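Long-range contact in DUF1285 domain-containing protein (Shewanella baltica, PDB 2RA9), which is of unknown function but belongs to the DUF1285 family, which has repeated structural motifs and is possibly involved in signal transduction: residues F84-P89 / V139-L144. Sequence-based numbering, arbitrary orientation. Where two conformers were deposited one is given.
With NA (sodium ion), chain B; EDO (1,2-ethanediol), chain H.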
loop_
_atom_site.group_PDB
_atom_site.type_symbol
_atom_site.label_atom_id
_atom_site.label_comp_id
_atom_site.label_asym_id
_atom_site.label_seq_id
_atom_site.Cartn_x
_atom_site.Cartn_y
_atom_site.Cartn_z
ATOM N N PHE A 84 3.697 -11.451 2.886
ATOM C CA PHE A 84 4.760 -10.876 3.665
ATOM C C PHE A 84 5.708 -11.993 4.115
ATOM O O PHE A 84 5.307 -13.169 4.174
ATOM C CB PHE A 84 4.220 -10.071 4.867
ATOM C CG PHE A 84 3.489 -10.928 5.872
ATOM C CD1 PHE A 84 4.196 -11.634 6.816
ATOM C CD2 PHE A 84 2.107 -11.053 5.853
ATOM C CE1 PHE A 84 3.555 -12.483 7.717
ATOM C CE2 PHE A 84 1.476 -11.905 6.774
ATOM C CZ PHE A 84 2.259 -12.614 7.691
ATOM N N GLU A 85 6.929 -11.611 4.437
ATOM C CA GLU A 85 7.915 -12.517 5.024
ATOM C C GLU A 85 8.976 -11.698 5.737
ATOM O O GLU A 85 9.254 -10.558 5.363
ATOM C CB GLU A 85 8.569 -13.362 3.899
ATOM C CG GLU A 85 9.642 -14.336 4.339
ATOM C CD GLU A 85 10.267 -15.071 3.174
ATOM O OE1 GLU A 85 10.361 -14.492 2.066
ATOM O OE2 GLU A 85 10.690 -16.229 3.382
ATOM N N ARG A 86 9.561 -12.249 6.803
ATOM C CA ARG A 86 10.804 -11.666 7.344
ATOM C C ARG A 86 12.003 -12.173 6.539
ATOM O O ARG A 86 12.086 -13.370 6.247
ATOM C CB ARG A 86 10.997 -12.073 8.803
ATOM C CG ARG A 86 9.969 -11.507 9.731
ATOM C CD ARG A 86 10.236 -11.888 11.152
ATOM N NE ARG A 86 9.053 -11.738 12.011
ATOM C CZ ARG A 86 8.851 -10.751 12.869
ATOM N NH1 ARG A 86 9.736 -9.762 13.051
ATOM N NH2 ARG A 86 7.774 -10.768 13.608
ATOM N N ALA A 87 12.930 -11.283 6.211
ATOM C CA ALA A 87 14.201 -11.685 5.606
ATOM C C ALA A 87 14.958 -12.644 6.519
ATOM O O ALA A 87 15.538 -13.644 6.045
ATOM C CB ALA A 87 15.069 -10.433 5.301
ATOM N N GLN A 88 14.974 -12.319 7.821
ATOM C CA GLN A 88 15.628 -13.162 8.815
ATOM C C GLN A 88 14.759 -13.231 10.070
ATOM O O GLN A 88 13.893 -12.369 10.282
ATOM C CB GLN A 88 17.026 -12.633 9.164
ATOM C CG GLN A 88 17.998 -12.511 7.969
ATOM C CD GLN A 88 17.958 -11.151 7.281
ATOM O OE1 GLN A 88 17.274 -10.225 7.725
ATOM N NE2 GLN A 88 18.711 -11.023 6.190
ATOM N N PRO A 89 14.977 -14.266 10.912
ATOM C CA PRO A 89 14.208 -14.292 12.130
ATOM C C PRO A 89 14.277 -12.952 12.807
ATOM O O PRO A 89 15.351 -12.321 12.852
ATOM C CB PRO A 89 14.906 -15.396 12.935
ATOM C CG PRO A 89 15.309 -16.340 11.871
ATOM C CD PRO A 89 15.869 -15.429 10.831
ATOM N N VAL A 139 -1.139 -11.944 12.358
ATOM C CA VAL A 139 -1.266 -12.003 13.821
ATOM C C VAL A 139 -0.298 -13.064 14.377
ATOM O O VAL A 139 0.392 -12.842 15.381
ATOM C CB VAL A 139 -2.727 -12.224 14.282
ATOM C CG1 VAL A 139 -2.793 -12.301 15.819
ATOM C CG2 VAL A 139 -3.649 -11.125 13.799
ATOM N N ASN A 140 -0.269 -14.216 13.735
ATOM C CA ASN A 140 0.637 -15.309 14.102
ATOM C C ASN A 140 2.097 -14.913 14.011
ATOM O O ASN A 140 2.932 -15.485 14.712
ATOM C CB ASN A 140 0.454 -16.514 13.187
ATOM C CG ASN A 140 -0.907 -17.223 13.325
ATOM O OD1 ASN A 140 -1.655 -17.068 14.308
ATOM N ND2 ASN A 140 -1.212 -18.016 12.322
ATOM N N GLU A 141 2.429 -13.992 13.118
ATOM C CA GLU A 141 3.837 -13.596 12.873
ATOM C C GLU A 141 4.464 -12.793 14.006
ATOM O O GLU A 141 5.691 -12.731 14.130
ATOM C CB GLU A 141 3.923 -12.737 11.590
ATOM C CG GLU A 141 5.337 -12.415 11.120
ATOM C CD GLU A 141 6.150 -13.661 10.807
ATOM O OE1 GLU A 141 5.602 -14.596 10.216
ATOM O OE2 GLU A 141 7.341 -13.734 11.179
ATOM N N PHE A 142 3.653 -12.125 14.809
ATOM C CA PHE A 142 4.155 -11.238 15.857
ATOM C C PHE A 142 5.190 -11.967 16.727
ATOM O O PHE A 142 5.017 -13.142 17.064
ATOM C CB PHE A 142 2.996 -10.786 16.746
ATOM C CG PHE A 142 3.417 -9.944 17.916
ATOM C CD1 PHE A 142 3.650 -8.588 17.766
ATOM C CD2 PHE A 142 3.552 -10.505 19.168
ATOM C CE1 PHE A 142 4.044 -7.819 18.830
ATOM C CE2 PHE A 142 3.928 -9.721 20.262
ATOM C CZ PHE A 142 4.175 -8.391 20.087
ATOM N N ASN A 143 6.266 -11.236 17.057
ATOM C CA ASN A 143 7.305 -11.637 18.004
ATOM C C ASN A 143 7.372 -10.524 19.036
ATOM O O ASN A 143 7.327 -9.361 18.680
ATOM C CB ASN A 143 8.721 -11.718 17.370
ATOM C CG ASN A 143 8.869 -12.829 16.321
ATOM O OD1 ASN A 143 8.016 -13.720 16.158
ATOM N ND2 ASN A 143 9.980 -12.811 15.655
ATOM N N LEU A 144 7.579 -10.884 20.296
ATOM C CA LEU A 144 7.798 -9.856 21.327
ATOM C C LEU A 144 8.899 -8.860 20.968
ATOM O O LEU A 144 8.826 -7.656 21.315
ATOM C CB LEU A 144 8.084 -10.497 22.678
ATOM C CG LEU A 144 7.578 -9.636 23.863
ATOM C CD1 LEU A 144 6.085 -9.148 23.717
ATOM C CD2 LEU A 144 7.749 -10.370 25.136
HETATM NA NA NA B . 3.783 -15.026 17.053
HETATM C C1 EDO H . -1.611 -15.580 18.094
HETATM O O1 EDO H . -0.878 -16.235 17.036
HETATM C C2 EDO H . -0.976 -15.848 19.436
HETATM O O2 EDO H . 0.457 -15.769 19.367
HETATM O O HOH W 1 8.294 -14.470 8.014
HETATM O O HOH W 2 1.567 -14.179 17.492
HETATM O O HOH W 3 2.888 -17.231 17.434
HETATM O O HOH W 4 5.548 -16.247 16.037
#
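Arg-86, on strand 79-86, meets Glu-141, on helix 135-141, side-on with two nitrogens. Arg-86 NE donates to Glu-141 OE2 at 2.8 Å, which makes a salt bridge. The N-H points at OE2 with an angle of 158°, and OE2 receives it on its anti lone pair. Arg-86 NH2 donates to the backbone O of Glu-141 at 2.9 Å, from above the carbonyl plane. Both acceptors lie close to the guanidinium plane, so the two bonds fix how the group is turned. The arginine chain runs extended from CG to NE, which carries the guanidinium across to segment 139-144. The glutamate chain bends at chi2 (60°), which turns the carboxylate back toward NE.

The amide of Asn-143 lies flat over one guanidinium face, the two planes almost parallel. Asn-143 CG is 3.6 Å from Arg-86 NH2. The third nitrogen, NH1, forms a second salt bridge with Asp-146 and a hydrogen bond to Ser-91 O. The guanidinium is thus held on several sides, and its charge is probably well balanced by the two acids.

Packing by Phe-84 is looser. Phe-84 CE1 brushes Glu-141 CG at 3.8 Å; the Phe-84 side chain also touches Leu-93 and Val-95 of strand 93-97 and Phe-138 of helix 135-141. On the solvent side, a water accepts from Arg-86 N at 2.8 Å and gives only a weak bond to Glu-141 OE2.

A sodium ion sits against segment 139-144. Phe-142 O binds the sodium ion at 2.2 Å; Asn-140 O and three waters are its other ligands. The arrangement is a surface salt bridge that joins strand 79-86, central in its sheet, to helix 135-141, beside a sodium site of main-chain carbonyls and water.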